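Local coordinates for putative invasin (Yersinia pseudotuberculosis IP 31758, PDB 5N40), which probably acts as a bacterial adhesin, carrying a C-type lectin-like domain on a rod of immunoglobulin-like domains, at residues Asn118-Lys130 and Gly182-Gly195. The protein carries 1 engineered substitution. Numbering follows the deposited sequence.
Sequences NIGQAISLTVIAK and GQLTVSVTDPNGIG
The methyl CG2 of Thr126 lies over one face of the Gln183 carboxamide, nearest OE1 at 4.0 Å; Ile128 is on the same side, and the aliphatic part of the Gln183 chain runs beside it, the two pointing the same way. Backbone N-H...O bonds pair Ile123 with Val188, Leu125 with Val186 and Val127 with Leu184, that from Leu125 N to Val186 O nearly straight at 179°. Next along the outer face, Thr126 and Thr185 form a non-hydrogen-bonded pair with CA atoms 4.2 Å apart. Each sets OG1 anti to its carbonyl carbon (chi1 -61° in Thr126), which brings the hydroxyls together, OG1 to OG1 2.7 Å, in a hydrogen bond. The strand carrying Ser124 to Lys130 and strand 183-189 are antiparallel neighbours in one sheet of an immunoglobulin-like sandwich. On the inner face Leu125 CB packs against Val188 CG2 at 3.9 Å, and Leu125, Val127 and Leu184 reach Phe145 or Met143 on strand 142-151 of the facing sheet. Past the ladder, a water accepts hydrogen bonds from the N-H of Gly120 and of Asp190 and donates to Gln121 O, bridging the two segments where direct pairing has stopped. Farther on, Ile119 CD1 comes up to Gly193 O at 3.2 Å, at the close of the type I turn Asp190-Gly193.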
ATOM      1  N   ASN A 118      -5.628  12.017  -3.453  1.00 12.65           N
ATOM      2  CA  ASN A 118      -6.575  11.809  -4.539  1.00 12.50           C
ATOM      3  C   ASN A 118      -6.079  10.705  -5.460  1.00 11.72           C
ATOM      4  O   ASN A 118      -4.873  10.545  -5.670  1.00 13.11           O
ATOM      5  CB  ASN A 118      -6.772  13.088  -5.360  1.00 13.65           C
ATOM      6  CG  ASN A 118      -7.174  14.272  -4.511  1.00 13.10           C
ATOM      7  OD1 ASN A 118      -8.009  14.154  -3.614  1.00 13.83           O
ATOM      8  ND2 ASN A 118      -6.567  15.430  -4.782  1.00 13.82           N
ATOM      9  N   ILE A 119      -7.025   9.959  -6.034  1.00 12.71           N
ATOM     10  CA  ILE A 119      -6.665   8.997  -7.068  1.00 13.37           C
ATOM     11  C   ILE A 119      -5.852   9.710  -8.136  1.00 18.32           C
ATOM     12  O   ILE A 119      -6.232  10.783  -8.617  1.00 13.50           O
ATOM     13  CB  ILE A 119      -7.923   8.330  -7.652  1.00 14.80           C
ATOM     14  CG1 ILE A 119      -8.523   7.361  -6.634  1.00 14.16           C
ATOM     15  CG2 ILE A 119      -7.588   7.580  -8.948  1.00 14.49           C
ATOM     16  CD1 ILE A 119      -9.856   6.755  -7.057  1.00 17.44           C
ATOM     17  N   GLY A 120      -4.718   9.109  -8.506  1.00 18.46           N
ATOM     18  CA  GLY A 120      -3.747   9.709  -9.391  1.00 14.35           C
ATOM     19  C   GLY A 120      -2.488  10.167  -8.682  1.00 15.63           C
ATOM     20  O   GLY A 120      -1.425  10.239  -9.309  1.00 18.14           O
ATOM     21  N   GLN A 121      -2.594  10.500  -7.400  1.00 15.47           N
ATOM     22  CA  GLN A 121      -1.441  10.824  -6.580  1.00 12.41           C
ATOM     23  C   GLN A 121      -0.883   9.544  -5.960  1.00 14.60           C
ATOM     24  O   GLN A 121      -1.522   8.492  -5.970  1.00 14.22           O
ATOM     25  CB  GLN A 121      -1.819  11.823  -5.486  1.00 13.85           C
ATOM     26  CG  GLN A 121      -2.267  13.180  -5.991  1.00 18.46           C
ATOM     27  CD  GLN A 121      -2.598  14.123  -4.855  1.00 19.45           C
ATOM     28  OE1 GLN A 121      -3.565  13.917  -4.119  1.00 15.96           O
ATOM     29  NE2 GLN A 121      -1.789  15.163  -4.698  1.00 26.23           N
ATOM     30  N   ALA A 122       0.329   9.646  -5.421  1.00 12.96           N
ATOM     31  CA  ALA A 122       0.998   8.532  -4.760  1.00 12.03           C
ATOM     32  C   ALA A 122       1.295   8.895  -3.315  1.00 14.57           C
ATOM     33  O   ALA A 122       1.795   9.989  -3.035  1.00 13.92           O
ATOM     34  CB  ALA A 122       2.297   8.156  -5.479  1.00 14.09           C
ATOM     35  N   ILE A 123       0.988   7.974  -2.412  1.00 11.91           N
ATOM     36  CA  ILE A 123       1.334   8.111  -1.003  1.00 11.71           C
ATOM     37  C   ILE A 123       2.681   7.438  -0.770  1.00 14.52           C
ATOM     38  O   ILE A 123       2.919   6.313  -1.236  1.00 14.40           O
ATOM     39  CB  ILE A 123       0.243   7.500  -0.106  1.00 14.18           C
ATOM     40  CG1 ILE A 123      -1.005   8.376  -0.126  1.00 12.36           C
ATOM     41  CG2 ILE A 123       0.734   7.352   1.344  1.00 12.87           C
ATOM     42  CD1 ILE A 123      -2.226   7.737   0.528  1.00 14.80           C
ATOM     43  N   SER A 124       3.562   8.125  -0.052  1.00 12.63           N
ATOM     44  CA  SER A 124       4.859   7.574   0.319  1.00 12.63           C
ATOM     45  C   SER A 124       4.715   6.859   1.657  1.00 15.65           C
ATOM     46  O   SER A 124       4.382   7.486   2.666  1.00 13.94           O
ATOM     47  CB  SER A 124       5.912   8.676   0.405  1.00 17.77           C
ATOM     48  OG  SER A 124       7.200   8.127   0.640  1.00 21.11           O
ATOM     49  N   LEU A 125       4.952   5.553   1.657  1.00 12.41           N
ATOM     50  CA  LEU A 125       4.776   4.710   2.831  1.00 16.47           C
ATOM     51  C   LEU A 125       6.141   4.185   3.242  1.00 13.42           C
ATOM     52  O   LEU A 125       6.838   3.568   2.429  1.00 13.61           O
ATOM     53  CB  LEU A 125       3.812   3.556   2.531  1.00 13.09           C
ATOM     54  CG  LEU A 125       3.364   2.628   3.666  1.00 13.49           C
ATOM     55  CD1 LEU A 125       2.076   1.933   3.265  1.00 15.66           C
ATOM     56  CD2 LEU A 125       4.422   1.598   4.029  1.00 13.74           C
ATOM     57  N   THR A 126       6.525   4.442   4.494  1.00 11.92           N
ATOM     58  CA  THR A 126       7.806   4.001   5.033  1.00 14.85           C
ATOM     59  C   THR A 126       7.595   3.032   6.190  1.00 12.33           C
ATOM     60  O   THR A 126       6.875   3.341   7.145  1.00 12.97           O
ATOM     61  CB  THR A 126       8.640   5.195   5.508  1.00 13.75           C
ATOM     62  OG1 THR A 126       8.897   6.074   4.405  1.00 16.08           O
ATOM     63  CG2 THR A 126       9.958   4.733   6.107  1.00 15.92           C
ATOM     64  N   VAL A 127       8.233   1.870   6.099  1.00  9.78           N
ATOM     65  CA  VAL A 127       8.321   0.908   7.196  1.00 11.14           C
ATOM     66  C   VAL A 127       9.681   1.069   7.851  1.00 13.44           C
ATOM     67  O   VAL A 127      10.709   1.046   7.163  1.00 12.58           O
ATOM     68  CB  VAL A 127       8.137  -0.540   6.696  1.00 13.87           C
ATOM     69  CG1 VAL A 127       8.129  -1.516   7.880  1.00 17.05           C
ATOM     70  CG2 VAL A 127       6.877  -0.683   5.858  1.00 11.69           C
ATOM     71  N   ILE A 128       9.696   1.213   9.175  1.00 12.04           N
ATOM     72  CA  ILE A 128      10.932   1.267   9.947  1.00 14.37           C
ATOM     73  C   ILE A 128      10.943   0.053  10.863  1.00 10.63           C
ATOM     74  O   ILE A 128      10.000  -0.147  11.639  1.00 12.21           O
ATOM     75  CB  ILE A 128      11.053   2.555  10.775  1.00 13.23           C
ATOM     76  CG1 ILE A 128      10.871   3.788   9.890  1.00 15.68           C
ATOM     77  CG2 ILE A 128      12.403   2.577  11.512  1.00 14.17           C
ATOM     78  CD1 ILE A 128      10.790   5.082  10.663  1.00 29.52           C
ATOM     79  N   ALA A 129      11.996  -0.752  10.765  1.00 10.89           N
ATOM     80  CA  ALA A 129      12.152  -1.955  11.577  1.00 12.25           C
ATOM     81  C   ALA A 129      13.281  -1.742  12.575  1.00 11.21           C
ATOM     82  O   ALA A 129      14.374  -1.288  12.205  1.00 13.25           O
ATOM     83  CB  ALA A 129      12.439  -3.179  10.704  1.00 15.31           C
ATOM     84  N   LYS A 130      13.007  -2.054  13.834  1.00 13.14           N
ATOM     85  CA  LYS A 130      14.010  -2.057  14.882  1.00 14.34           C
ATOM     86  C   LYS A 130      13.952  -3.392  15.603  1.00 13.43           C
ATOM     87  O   LYS A 130      12.880  -3.991  15.745  1.00 13.92           O
ATOM     88  CB  LYS A 130      13.788  -0.913  15.870  1.00 14.02           C
ATOM     89  CG  LYS A 130      13.877   0.462  15.208  1.00 15.11           C
ATOM     90  CD  LYS A 130      13.437   1.568  16.127  1.00 28.32           C
ATOM     91  CE  LYS A 130      13.551   2.923  15.441  1.00 25.81           C
ATOM     92  NZ  LYS A 130      13.041   3.995  16.328  1.00 37.72           N
ATOM     93  N   GLY A 182      17.316   0.507   8.371  1.00 18.39           N
ATOM     94  CA  GLY A 182      16.128  -0.194   8.802  1.00 15.84           C
ATOM     95  C   GLY A 182      14.841   0.298   8.181  1.00 12.72           C
ATOM     96  O   GLY A 182      13.761  -0.001   8.703  1.00 13.16           O
ATOM     97  N   GLN A 183      14.918   1.032   7.073  1.00 14.84           N
ATOM     98  CA  GLN A 183      13.745   1.635   6.455  1.00 15.18           C
ATOM     99  C   GLN A 183      13.469   1.036   5.081  1.00 13.89           C
ATOM    100  O   GLN A 183      14.389   0.683   4.337  1.00 12.67           O
ATOM    101  CB  GLN A 183      13.916   3.153   6.329  1.00 16.31           C
ATOM    102  CG  GLN A 183      14.174   3.853   7.643  1.00 19.68           C
ATOM    103  CD  GLN A 183      14.101   5.364   7.506  1.00 28.40           C
ATOM    104  OE1 GLN A 183      13.732   5.881   6.452  1.00 31.32           O
ATOM    105  NE2 GLN A 183      14.458   6.076   8.569  1.00 25.18           N
ATOM    106  N   LEU A 184      12.186   0.913   4.763  1.00 12.08           N
ATOM    107  CA  LEU A 184      11.718   0.543   3.430  1.00 13.73           C
ATOM    108  C   LEU A 184      10.642   1.542   3.039  1.00 13.06           C
ATOM    109  O   LEU A 184       9.611   1.628   3.714  1.00 15.81           O
ATOM    110  CB  LEU A 184      11.160  -0.884   3.417  1.00 15.42           C
ATOM    111  CG  LEU A 184      10.370  -1.306   2.175  1.00 14.82           C
ATOM    112  CD1 LEU A 184      11.249  -1.260   0.943  1.00 20.83           C
ATOM    113  CD2 LEU A 184       9.769  -2.695   2.362  1.00 19.27           C
ATOM    114  N   THR A 185      10.872   2.289   1.961  1.00 14.74           N
ATOM    115  CA  THR A 185       9.901   3.270   1.480  1.00 14.67           C
ATOM    116  C   THR A 185       9.394   2.852   0.107  1.00 16.43           C
ATOM    117  O   THR A 185      10.187   2.531  -0.788  1.00 14.84           O
ATOM    118  CB  THR A 185      10.500   4.678   1.423  1.00 17.13           C
ATOM    119  OG1 THR A 185      10.840   5.112   2.749  1.00 17.24           O
ATOM    120  CG2 THR A 185       9.503   5.674   0.833  1.00 15.26           C
ATOM    121  N   VAL A 186       8.068   2.867  -0.055  1.00 13.07           N
ATOM    122  CA  VAL A 186       7.425   2.444  -1.290  1.00 13.95           C
ATOM    123  C   VAL A 186       6.384   3.481  -1.692  1.00 15.05           C
ATOM    124  O   VAL A 186       5.916   4.283  -0.879  1.00 16.04           O
ATOM    125  CB  VAL A 186       6.771   1.051  -1.158  1.00 16.25           C
ATOM    126  CG1 VAL A 186       7.817   0.011  -0.772  1.00 17.30           C
ATOM    127  CG2 VAL A 186       5.637   1.071  -0.140  1.00 15.88           C
ATOM    128  N   SER A 187       6.024   3.440  -2.972  1.00 14.07           N
ATOM    129  CA  SER A 187       5.046   4.345  -3.558  1.00 11.98           C
ATOM    130  C   SER A 187       3.719   3.614  -3.719  1.00 13.48           C
ATOM    131  O   SER A 187       3.653   2.580  -4.398  1.00 13.02           O
ATOM    132  CB  SER A 187       5.544   4.866  -4.903  1.00 16.21           C
ATOM    133  OG  SER A 187       4.638   5.805  -5.438  1.00 19.08           O
ATOM    134  N   VAL A 188       2.669   4.152  -3.101  1.00 11.59           N
ATOM    135  CA  VAL A 188       1.346   3.532  -3.080  1.00 11.76           C
ATOM    136  C   VAL A 188       0.400   4.352  -3.948  1.00 13.50           C
ATOM    137  O   VAL A 188       0.302   5.573  -3.782  1.00 15.23           O
ATOM    138  CB  VAL A 188       0.793   3.431  -1.650  1.00 11.04           C
ATOM    139  CG1 VAL A 188      -0.508   2.635  -1.643  1.00 14.07           C
ATOM    140  CG2 VAL A 188       1.821   2.797  -0.724  1.00 13.80           C
ATOM    141  N   THR A 189      -0.333   3.671  -4.832  1.00 14.09           N
ATOM    142  CA  THR A 189      -1.321   4.300  -5.702  1.00 12.95           C
ATOM    143  C   THR A 189      -2.580   3.441  -5.747  1.00 11.88           C
ATOM    144  O   THR A 189      -2.561   2.254  -5.419  1.00 12.86           O
ATOM    145  CB  THR A 189      -0.795   4.502  -7.132  1.00 12.38           C
ATOM    146  OG1 THR A 189      -0.344   3.246  -7.655  1.00 13.38           O
ATOM    147  CG2 THR A 189       0.340   5.522  -7.168  1.00 14.67           C
ATOM    148  N   ASP A 190      -3.678   4.050  -6.196  1.00 13.28           N
ATOM    149  CA  ASP A 190      -4.978   3.377  -6.267  1.00 11.12           C
ATOM    150  C   ASP A 190      -5.663   3.761  -7.575  1.00 14.27           C
ATOM    151  O   ASP A 190      -6.769   4.306  -7.581  1.00 12.74           O
ATOM    152  CB  ASP A 190      -5.833   3.737  -5.052  1.00 12.73           C
ATOM    153  CG  ASP A 190      -6.988   2.774  -4.824  1.00 12.82           C
ATOM    154  OD1 ASP A 190      -7.101   1.764  -5.560  1.00 14.45           O
ATOM    155  OD2 ASP A 190      -7.808   3.042  -3.913  1.00 13.17           O
ATOM    156  N   PRO A 191      -5.026   3.469  -8.713  1.00 13.23           N
ATOM    157  CA  PRO A 191      -5.576   3.932 -10.004  1.00 13.43           C
ATOM    158  C   PRO A 191      -6.961   3.387 -10.321  1.00 16.55           C
ATOM    159  O   PRO A 191      -7.703   4.027 -11.081  1.00 15.47           O
ATOM    160  CB  PRO A 191      -4.533   3.450 -11.022  1.00 14.85           C
ATOM    161  CG  PRO A 191      -3.808   2.338 -10.345  1.00 18.87           C
ATOM    162  CD  PRO A 191      -3.783   2.697  -8.892  1.00 13.64           C
ATOM    163  N   ASN A 192      -7.343   2.237  -9.767  1.00 16.13           N
ATOM    164  CA  ASN A 192      -8.661   1.659  -9.986  1.00 19.62           C
ATOM    165  C   ASN A 192      -9.546   1.766  -8.749  1.00 15.89           C
ATOM    166  O   ASN A 192     -10.512   1.009  -8.611  1.00 16.46           O
ATOM    167  CB  ASN A 192      -8.523   0.201 -10.427  1.00 17.89           C
ATOM    168  CG  ASN A 192      -7.731   0.064 -11.715  1.00 22.33           C
ATOM    169  OD1 ASN A 192      -8.140   0.569 -12.757  1.00 23.69           O
ATOM    170  ND2 ASN A 192      -6.589  -0.610 -11.644  1.00 25.53           N
ATOM    171  N   GLY A 193      -9.243   2.701  -7.851  1.00 15.46           N
ATOM    172  CA  GLY A 193     -10.050   2.862  -6.659  1.00 14.00           C
ATOM    173  C   GLY A 193     -11.387   3.521  -6.944  1.00 12.89           C
ATOM    174  O   GLY A 193     -11.575   4.214  -7.944  1.00 16.96           O
ATOM    175  N   ILE A 194     -12.346   3.289  -6.044  1.00 14.31           N
ATOM    176  CA  ILE A 194     -13.651   3.928  -6.148  1.00 13.03           C
ATOM    177  C   ILE A 194     -13.930   4.854  -4.960  1.00 13.63           C
ATOM    178  O   ILE A 194     -15.064   5.264  -4.754  1.00 13.23           O
ATOM    179  CB  ILE A 194     -14.771   2.884  -6.335  1.00 13.98           C
ATOM    180  CG1 ILE A 194     -14.929   1.973  -5.109  1.00 15.76           C
ATOM    181  CG2 ILE A 194     -14.489   2.059  -7.593  1.00 17.48           C
ATOM    182  CD1 ILE A 194     -16.120   1.023  -5.210  1.00 20.35           C
ATOM    183  N   GLY A 195     -12.899   5.206  -4.188  1.00 13.95           N
ATOM    184  CA  GLY A 195     -13.046   6.142  -3.085  1.00 10.06           C
ATOM    185  C   GLY A 195     -13.077   5.475  -1.726  1.00 13.57           C
ATOM    186  O   GLY A 195     -14.018   5.666  -0.946  1.00 12.98           O
TER
HETATM  187  O   HOH W   1      -3.451   6.860  -7.071  1.00 12.28           O